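Long-range contacts in L-lysine 6-oxidase (PDB 3WEU), which oxidises the epsilon-amino group of free L-lysine with a cysteine tryptophylquinone cofactor, releasing ammonium and the hydrogen peroxide that makes it antibacterial: residues A[31-35]-A[45-49]; A[90-96]-A[483-488]; A[263-267]-A[406-410]. One frame throughout, in Å; residues are numbered along the deposited sequence.

Contact 1. Residues A[31-35]-A[45-49]; sequences GLPYE and TVVNF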
loop_
_atom_site.group_PDB
_atom_site.type_symbol
_atom_site.label_atom_id
_atom_site.label_comp_id
_atom_site.label_asym_id
_atom_site.label_seq_id
_atom_site.Cartn_x
_atom_site.Cartn_y
_atom_site.Cartn_z
ATOM N N GLY A 31 -8.717 -10.723 40.953
ATOM C CA GLY A 31 -9.032 -12.108 41.100
ATOM C C GLY A 31 -8.954 -12.848 39.801
ATOM O O GLY A 31 -9.268 -12.284 38.722
ATOM N N LEU A 32 -8.565 -14.119 39.857
ATOM C CA LEU A 32 -8.636 -14.954 38.666
ATOM C C LEU A 32 -10.096 -15.295 38.315
ATOM O O LEU A 32 -10.921 -15.362 39.180
ATOM C CB LEU A 32 -7.838 -16.236 38.872
ATOM C CG LEU A 32 -6.324 -16.144 38.921
ATOM C CD1 LEU A 32 -5.673 -17.476 39.326
ATOM C CD2 LEU A 32 -5.736 -15.769 37.585
ATOM N N PRO A 33 -10.415 -15.480 37.062
ATOM C CA PRO A 33 -11.705 -16.066 36.674
ATOM C C PRO A 33 -11.748 -17.550 37.056
ATOM O O PRO A 33 -10.735 -18.125 37.467
ATOM C CB PRO A 33 -11.730 -15.899 35.164
ATOM C CG PRO A 33 -10.293 -15.985 34.804
ATOM C CD PRO A 33 -9.547 -15.290 35.911
ATOM N N TYR A 34 -12.948 -18.150 36.993
ATOM C CA TYR A 34 -13.213 -19.449 37.596
ATOM C C TYR A 34 -13.610 -20.506 36.626
ATOM O O TYR A 34 -14.357 -20.263 35.704
ATOM C CB TYR A 34 -14.379 -19.336 38.616
ATOM C CG TYR A 34 -13.905 -18.927 39.938
ATOM C CD1 TYR A 34 -13.519 -17.581 40.198
ATOM C CD2 TYR A 34 -13.746 -19.866 40.930
ATOM C CE1 TYR A 34 -13.011 -17.229 41.427
ATOM C CE2 TYR A 34 -13.191 -19.537 42.148
ATOM C CZ TYR A 34 -12.851 -18.221 42.384
ATOM O OH TYR A 34 -12.388 -17.966 43.600
ATOM N N GLU A 35 -13.094 -21.715 36.848
ATOM C CA GLU A 35 -13.682 -22.885 36.245
ATOM C C GLU A 35 -15.072 -23.068 36.846
ATOM O O GLU A 35 -15.428 -22.440 37.888
ATOM C CB GLU A 35 -12.830 -24.120 36.522
ATOM C CG GLU A 35 -11.407 -24.093 35.995
ATOM C CD GLU A 35 -11.268 -23.997 34.503
ATOM O OE1 GLU A 35 -12.193 -24.467 33.781
ATOM O OE2 GLU A 35 -10.181 -23.551 34.073
ATOM N N THR A 45 -10.284 -21.671 40.668
ATOM C CA THR A 45 -9.801 -20.698 39.703
ATOM C C THR A 45 -9.311 -21.381 38.452
ATOM O O THR A 45 -9.006 -22.609 38.400
ATOM C CB THR A 45 -8.723 -19.814 40.290
ATOM O OG1 THR A 45 -7.800 -20.652 40.932
ATOM C CG2 THR A 45 -9.323 -18.929 41.298
ATOM N N VAL A 46 -9.271 -20.599 37.393
ATOM C CA VAL A 46 -8.923 -21.069 36.053
ATOM C C VAL A 46 -7.636 -21.874 36.030
ATOM O O VAL A 46 -6.631 -21.496 36.638
ATOM C CB VAL A 46 -8.779 -19.870 35.104
ATOM C CG1 VAL A 46 -7.655 -18.977 35.573
ATOM C CG2 VAL A 46 -8.486 -20.298 33.667
ATOM N N VAL A 47 -7.681 -22.993 35.322
ATOM C CA VAL A 47 -6.490 -23.762 35.079
ATOM C C VAL A 47 -5.819 -23.168 33.857
ATOM O O VAL A 47 -4.792 -22.529 34.027
ATOM C CB VAL A 47 -6.833 -25.251 34.907
ATOM C CG1 VAL A 47 -5.584 -26.055 34.597
ATOM C CG2 VAL A 47 -7.557 -25.772 36.161
ATOM N N ASN A 48 -6.342 -23.379 32.645
ATOM C CA ASN A 48 -5.798 -22.733 31.454
ATOM C C ASN A 48 -6.717 -21.685 30.849
ATOM O O ASN A 48 -7.903 -21.932 30.747
ATOM C CB ASN A 48 -5.467 -23.769 30.397
ATOM C CG ASN A 48 -4.339 -24.719 30.822
ATOM O OD1 ASN A 48 -3.426 -24.380 31.532
ATOM N ND2 ASN A 48 -4.469 -25.924 30.424
ATOM N N PHE A 49 -6.172 -20.546 30.438
ATOM C CA PHE A 49 -6.991 -19.518 29.855
ATOM C C PHE A 49 -7.390 -19.872 28.420
ATOM O O PHE A 49 -8.383 -19.329 27.876
ATOM C CB PHE A 49 -6.213 -18.216 29.805
ATOM C CG PHE A 49 -5.967 -17.609 31.132
ATOM C CD1 PHE A 49 -4.714 -17.687 31.730
ATOM C CD2 PHE A 49 -7.013 -16.911 31.785
ATOM C CE1 PHE A 49 -4.473 -17.081 32.973
ATOM C CE2 PHE A 49 -6.746 -16.296 33.031
ATOM C CZ PHE A 49 -5.509 -16.410 33.612
HETATM O O HOH W 1 -8.312 -25.286 31.706
#
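E35 leaves its backbone with CG opposite the carbonyl carbon (chi1 -61°), and its chain bends at chi2 (-62°), which swings the carboxylate back along 45-49 until OE2 meets the backbone N-H of V47. On the partner segment, T45 has CG2 opposite its own carbonyl carbon, and that methyl lands over one face of the Y34 ring, 4.1 Å from CG2 to the ring centroid: a CH-pi contact, offset toward the rim. The same methyl also meets L32 CB.

Two hydrogen bonds follow one another along the chain. V46 N gives its proton to P33 O at 2.9 Å, with a moderately bent N-H...O angle of 152°, next to the antiparallel, non-hydrogen-bonded pair of Y34 and T45. V47 N to E35 OE2, at 2.8 Å, is straighter and uses the anti lone pair, the one turned away from OE1. A water that accepts from N48 N also reaches E35 OE2, but weakly.

Next to these bonds the apolar groups close up. L32 CD2 touches F49 CZ at 4.0 Å, coming in at the ring edge near its plane, while P33 CG approaches F49 CE2 obliquely at the same 4.0 Å. V46 turns CG1 to P33 CG and to L32 CD2, and its CG2 lies above one face of the F49 ring. F49 also stacks on F631, and V23 of strand 22-24 touches both P33 and V46.

With OE1 in a salt bridge to R57 and OE2 on the V47 amide, the E35 carboxylate is gripped at both oxygens, which should fix its rotation and favour the charged form. Past the Y34-T45 pair, then, the amide of V47 is met by a carboxylate rather than by a backbone carbonyl.

Contact 2. Residues A[90-96]-A[483-488]; sequences ANKKAAW and LTPERD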
loop_
_atom_site.group_PDB
_atom_site.type_symbol
_atom_site.label_atom_id
_atom_site.label_comp_id
_atom_site.label_asym_id
_atom_site.label_seq_id
_atom_site.Cartn_x
_atom_site.Cartn_y
_atom_site.Cartn_z
ATOM N N ALA A 90 -25.367 -4.189 22.093
ATOM C CA ALA A 90 -25.153 -3.633 20.750
ATOM C C ALA A 90 -23.757 -3.045 20.623
ATOM O O ALA A 90 -23.053 -2.823 21.627
ATOM C CB ALA A 90 -26.186 -2.537 20.413
ATOM N N ASN A 91 -23.308 -2.896 19.379
ATOM C CA ASN A 91 -22.050 -2.246 19.125
ATOM C C ASN A 91 -22.338 -1.096 18.246
ATOM O O ASN A 91 -22.688 -1.286 17.042
ATOM C CB ASN A 91 -21.118 -3.239 18.440
ATOM C CG ASN A 91 -19.784 -2.658 18.048
ATOM O OD1 ASN A 91 -19.670 -1.577 17.476
ATOM N ND2 ASN A 91 -18.775 -3.443 18.246
ATOM N N LYS A 92 -22.123 0.097 18.775
ATOM C CA LYS A 92 -22.371 1.323 17.993
ATOM C C LYS A 92 -21.133 1.937 17.428
ATOM O O LYS A 92 -21.194 3.084 16.921
ATOM C CB LYS A 92 -23.014 2.342 18.922
ATOM C CG LYS A 92 -24.495 2.236 19.102
ATOM C CD LYS A 92 -24.966 3.351 19.948
ATOM C CE LYS A 92 -26.468 3.509 20.092
ATOM N NZ LYS A 92 -26.786 4.750 20.850
ATOM N N LYS A 93 -19.985 1.238 17.509
ATOM C CA LYS A 93 -18.737 1.874 17.223
ATOM C C LYS A 93 -18.697 2.433 15.761
ATOM O O LYS A 93 -18.147 3.478 15.517
ATOM C CB LYS A 93 -17.553 0.923 17.333
ATOM C CG LYS A 93 -17.337 0.332 18.712
ATOM C CD LYS A 93 -16.030 -0.473 18.688
ATOM C CE LYS A 93 -15.729 -1.036 20.079
ATOM N NZ LYS A 93 -14.409 -1.678 20.176
ATOM N N ALA A 94 -19.154 1.643 14.802
ATOM C CA ALA A 94 -19.073 2.061 13.390
ATOM C C ALA A 94 -19.944 3.315 13.090
ATOM O O ALA A 94 -19.725 3.995 12.111
ATOM C CB ALA A 94 -19.398 0.928 12.438
ATOM N N ALA A 95 -20.881 3.586 13.950
ATOM C CA ALA A 95 -21.796 4.698 13.842
ATOM C C ALA A 95 -21.371 5.923 14.640
ATOM O O ALA A 95 -21.997 6.971 14.507
ATOM C CB ALA A 95 -23.143 4.231 14.339
ATOM N N TRP A 96 -20.299 5.820 15.452
ATOM C CA TRP A 96 -19.893 6.926 16.273
ATOM C C TRP A 96 -18.828 7.808 15.616
ATOM O O TRP A 96 -18.419 7.638 14.444
ATOM C CB TRP A 96 -19.489 6.437 17.685
ATOM C CG TRP A 96 -19.618 7.556 18.796
ATOM C CD1 TRP A 96 -18.630 8.039 19.595
ATOM C CD2 TRP A 96 -20.794 8.293 19.129
ATOM N NE1 TRP A 96 -19.097 8.986 20.418
ATOM C CE2 TRP A 96 -20.429 9.198 20.135
ATOM C CE3 TRP A 96 -22.118 8.301 18.639
ATOM C CZ2 TRP A 96 -21.328 10.085 20.694
ATOM C CZ3 TRP A 96 -23.009 9.205 19.163
ATOM C CH2 TRP A 96 -22.623 10.069 20.210
ATOM N N LEU A 483 -32.004 1.568 17.602
ATOM C CA LEU A 483 -31.149 2.377 18.415
ATOM C C LEU A 483 -30.880 3.697 17.744
ATOM O O LEU A 483 -31.053 3.808 16.541
ATOM C CB LEU A 483 -29.805 1.652 18.659
ATOM C CG LEU A 483 -29.963 0.404 19.528
ATOM C CD1 LEU A 483 -28.634 -0.357 19.526
ATOM C CD2 LEU A 483 -30.414 0.683 20.964
ATOM N N THR A 484 -30.408 4.691 18.505
ATOM C CA THR A 484 -30.293 6.071 17.934
ATOM C C THR A 484 -28.824 6.343 17.612
ATOM O O THR A 484 -28.021 6.494 18.516
ATOM C CB THR A 484 -30.830 7.077 18.909
ATOM O OG1 THR A 484 -31.982 6.564 19.605
ATOM C CG2 THR A 484 -31.096 8.475 18.226
ATOM N N PRO A 485 -28.437 6.324 16.335
ATOM C CA PRO A 485 -26.979 6.324 16.060
ATOM C C PRO A 485 -26.214 7.592 16.499
ATOM O O PRO A 485 -25.078 7.533 17.017
ATOM C CB PRO A 485 -26.916 6.115 14.526
ATOM C CG PRO A 485 -28.290 6.497 14.020
ATOM C CD PRO A 485 -29.217 6.018 15.108
ATOM N N GLU A 486 -26.861 8.740 16.403
ATOM C CA GLU A 486 -26.160 9.992 16.629
ATOM C C GLU A 486 -26.330 10.499 18.046
ATOM O O GLU A 486 -25.722 11.482 18.405
ATOM C CB GLU A 486 -26.569 11.056 15.569
ATOM C CG GLU A 486 -28.006 11.378 15.463
ATOM C CD GLU A 486 -28.735 10.339 14.592
ATOM O OE1 GLU A 486 -28.717 10.376 13.286
ATOM O OE2 GLU A 486 -29.312 9.474 15.259
ATOM N N ARG A 487 -27.106 9.820 18.886
ATOM C CA ARG A 487 -27.436 10.317 20.209
ATOM C C ARG A 487 -26.236 10.186 21.166
ATOM O O ARG A 487 -25.731 9.071 21.381
ATOM C CB ARG A 487 -28.614 9.558 20.817
ATOM C CG ARG A 487 -28.979 9.965 22.212
ATOM C CD ARG A 487 -30.222 9.270 22.734
ATOM N NE ARG A 487 -30.591 9.671 24.080
ATOM C CZ ARG A 487 -30.009 9.179 25.172
ATOM N NH1 ARG A 487 -29.023 8.275 25.015
ATOM N NH2 ARG A 487 -30.366 9.574 26.379
ATOM N N ASP A 488 -25.822 11.305 21.739
ATOM C CA ASP A 488 -24.846 11.305 22.823
ATOM C C ASP A 488 -25.553 11.327 24.165
ATOM O O ASP A 488 -26.131 12.306 24.594
ATOM C CB ASP A 488 -23.928 12.494 22.700
ATOM C CG ASP A 488 -22.752 12.431 23.689
ATOM O OD1 ASP A 488 -22.750 11.529 24.559
ATOM O OD2 ASP A 488 -21.845 13.255 23.576
HETATM O O HOH W 2 -25.200 6.898 19.736
#
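The chain at the end of strand 80-91 and just after it, with the short 3-10 segment 93-95, packs on the loop that leads from helix 475-481 to helix 489-492. A90 CB, late in strand 80-91, presses on L483 CD1 at 3.4 Å, a close squeeze for two methyl carbons, and five residues on A95 CB rests on P485 CB.

Between these apolar pairs K92 reaches across, its chain extended beyond CG and its CE passing L483 CB obliquely. NZ donates to T484 O at 3.2 Å, from above the plane of the carbonyl, away from its lone pairs, and gives a second proton to a water 2.9 Å from NZ. That water lies close to P485 O and R487 O, at 2.8 Å from each. D500 and E497 form salt bridges with the same NZ, so its buried charge is probably well balanced.

W96 brings its six-membered ring to the loop backbone. P485 O lies at the ring edge, 3.4 Å from CZ3 and in the plane, as does D488 CB, 3.7 Å from CH2; the D488 carboxylate stands almost perpendicular to the indole, 82° between planes. D488 OD1 itself caps C490 N and is salt-bridged to R504.

The Asx turn in which N91 OD1 accepts from K93 N is a common way of fixing a bend, and the aspartate N-cap by D488 is typical of a helix start, here that of 489-492.

Contact 3. Residues A[263-267]-A[406-410]; sequences DTCFD and DATQL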
loop_
_atom_site.group_PDB
_atom_site.type_symbol
_atom_site.label_atom_id
_atom_site.label_comp_id
_atom_site.label_asym_id
_atom_site.label_seq_id
_atom_site.Cartn_x
_atom_site.Cartn_y
_atom_site.Cartn_z
ATOM N N ASP A 263 -12.819 2.480 40.935
ATOM C CA ASP A 263 -12.383 3.763 41.496
ATOM C C ASP A 263 -13.112 4.911 40.740
ATOM O O ASP A 263 -13.550 5.862 41.380
ATOM C CB ASP A 263 -10.890 3.974 41.420
ATOM C CG ASP A 263 -10.144 2.940 42.160
ATOM O OD1 ASP A 263 -10.504 2.685 43.300
ATOM O OD2 ASP A 263 -9.254 2.301 41.574
ATOM N N THR A 264 -13.266 4.795 39.424
ATOM C CA THR A 264 -13.950 5.840 38.659
ATOM C C THR A 264 -15.386 6.011 39.164
ATOM O O THR A 264 -15.851 7.147 39.481
ATOM C CB THR A 264 -13.938 5.572 37.166
ATOM O OG1 THR A 264 -12.585 5.534 36.694
ATOM C CG2 THR A 264 -14.732 6.663 36.414
ATOM N N CYS A 265 -16.109 4.894 39.249
ATOM C CA CYS A 265 -17.515 4.945 39.680
ATOM C C CYS A 265 -17.624 5.490 41.104
ATOM O O CYS A 265 -18.536 6.276 41.375
ATOM C CB CYS A 265 -18.225 3.579 39.539
ATOM S SG CYS A 265 -18.456 3.141 37.818
ATOM N N PHE A 266 -16.726 5.064 42.010
ATOM C CA PHE A 266 -16.697 5.516 43.368
ATOM C C PHE A 266 -16.479 7.039 43.436
ATOM O O PHE A 266 -17.198 7.752 44.097
ATOM C CB PHE A 266 -15.587 4.764 44.156
ATOM C CG PHE A 266 -15.566 5.074 45.605
ATOM C CD1 PHE A 266 -16.612 4.638 46.409
ATOM C CD2 PHE A 266 -14.597 5.898 46.165
ATOM C CE1 PHE A 266 -16.650 4.992 47.753
ATOM C CE2 PHE A 266 -14.607 6.203 47.501
ATOM C CZ PHE A 266 -15.626 5.736 48.316
ATOM N N ASP A 267 -15.477 7.527 42.700
ATOM C CA ASP A 267 -15.154 8.963 42.702
ATOM C C ASP A 267 -16.342 9.790 42.192
ATOM O O ASP A 267 -16.701 10.798 42.804
ATOM C CB ASP A 267 -13.939 9.161 41.793
ATOM C CG ASP A 267 -13.583 10.602 41.540
ATOM O OD1 ASP A 267 -13.402 11.351 42.529
ATOM O OD2 ASP A 267 -13.435 10.923 40.327
ATOM N N ASP A 406 -7.296 9.526 40.661
ATOM C CA ASP A 406 -8.559 10.229 40.621
ATOM C C ASP A 406 -8.705 11.088 41.877
ATOM O O ASP A 406 -7.950 10.946 42.808
ATOM C CB ASP A 406 -9.776 9.305 40.309
ATOM C CG ASP A 406 -10.198 8.391 41.422
ATOM O OD1 ASP A 406 -10.290 8.860 42.582
ATOM O OD2 ASP A 406 -10.584 7.183 41.123
ATOM N N ALA A 407 -9.652 12.003 41.854
ATOM C CA ALA A 407 -9.731 13.032 42.875
ATOM C C ALA A 407 -10.007 12.449 44.252
ATOM O O ALA A 407 -9.446 12.917 45.234
ATOM C CB ALA A 407 -10.789 14.063 42.514
ATOM N N THR A 408 -10.736 11.349 44.290
ATOM C CA THR A 408 -11.052 10.701 45.574
ATOM C C THR A 408 -9.870 9.917 46.127
ATOM O O THR A 408 -9.504 10.056 47.308
ATOM C CB THR A 408 -12.372 9.915 45.486
ATOM O OG1 THR A 408 -13.406 10.860 45.119
ATOM C CG2 THR A 408 -12.689 9.186 46.814
ATOM N N GLN A 409 -9.178 9.151 45.243
ATOM C CA GLN A 409 -7.974 8.518 45.692
ATOM C C GLN A 409 -7.020 9.523 46.241
ATOM O O GLN A 409 -6.370 9.301 47.244
ATOM C CB GLN A 409 -7.320 7.754 44.553
ATOM C CG GLN A 409 -8.116 6.607 44.020
ATOM C CD GLN A 409 -7.449 5.979 42.795
ATOM O OE1 GLN A 409 -7.194 6.675 41.781
ATOM N NE2 GLN A 409 -7.097 4.705 42.908
ATOM N N LEU A 410 -6.870 10.629 45.551
ATOM C CA LEU A 410 -5.826 11.579 45.959
ATOM C C LEU A 410 -6.223 12.313 47.247
ATOM O O LEU A 410 -5.381 12.549 48.140
ATOM C CB LEU A 410 -5.561 12.536 44.835
ATOM C CG LEU A 410 -4.484 13.560 45.079
ATOM C CD1 LEU A 410 -3.095 12.911 45.085
ATOM C CD2 LEU A 410 -4.500 14.716 44.091
HETATM O O HOH W 3 -8.075 3.075 45.297
HETATM O O HOH W 4 -10.597 6.648 38.395
HETATM O O HOH W 5 -11.316 12.461 39.465
#
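Hydrogen bonds from T408 to D267 carry most of this contact. T408 OG1 gives its proton to D267 OD1 at 2.6 Å, on the anti lone pair, and T408 N adds a weak, bent bond to that same oxygen. D267 places its carboxylate there by setting CG opposite the backbone N (chi1 172°). OD2, the other oxygen, is held by a salt bridge to R271 and by a water that joins it to A407 N.

Capping comes next. D406 OD1 accepts from Q409 N at 2.9 Å, nearly straight at 174°, and Q409 OE1 takes D406 N in return, in the carbonyl plane; together they make a capping box. D406 and D267 stack their carboxylates nearly parallel but offset, planes 8° apart and OD1 to OD1 4.0 Å. The like charges are probably eased by the N-H groups of the helix start and by R271.

Two further waters bridge the segments, one between T264 OG1 and D406 OD2, the other between D263 OD1 and Q409 NE2; D263 OD2 is itself bound by T260 N and R305. Apolar contact is slight: T408 CG2 meets F266 CE2 obliquely at 3.6 Å.

Helix 261-272 thus offers its acidic side to the N-terminal end of helix 407-418. Y287 of strand 286-287 bonds T408 OG1 and touches D267 and A407, while Y429 meets the ring of F266.

How the contacts relate
From the N terminus, contact 1 comes first and closes the shortest loop, nine residues between 31-35 and 45-49, joining strand 34-36 to the loop between strands 42-43 and 58-66. Only after it is complete does the chain enter contact 2, whose first segment takes in the last part of strand 80-91 and what follows, and whose second arrives nearly 400 residues later. Contact 3 opens and closes inside that long excursion, so it is nested in contact 2; no pair crosses. Contact 2 ties the N-terminal sheet to the loop between helices 475-481 and 489-492, whereas contact 3 joins helices 261-272 and 407-418. None touches another; the nearest atoms of contact 1 and contact 3 are about 13 Å apart.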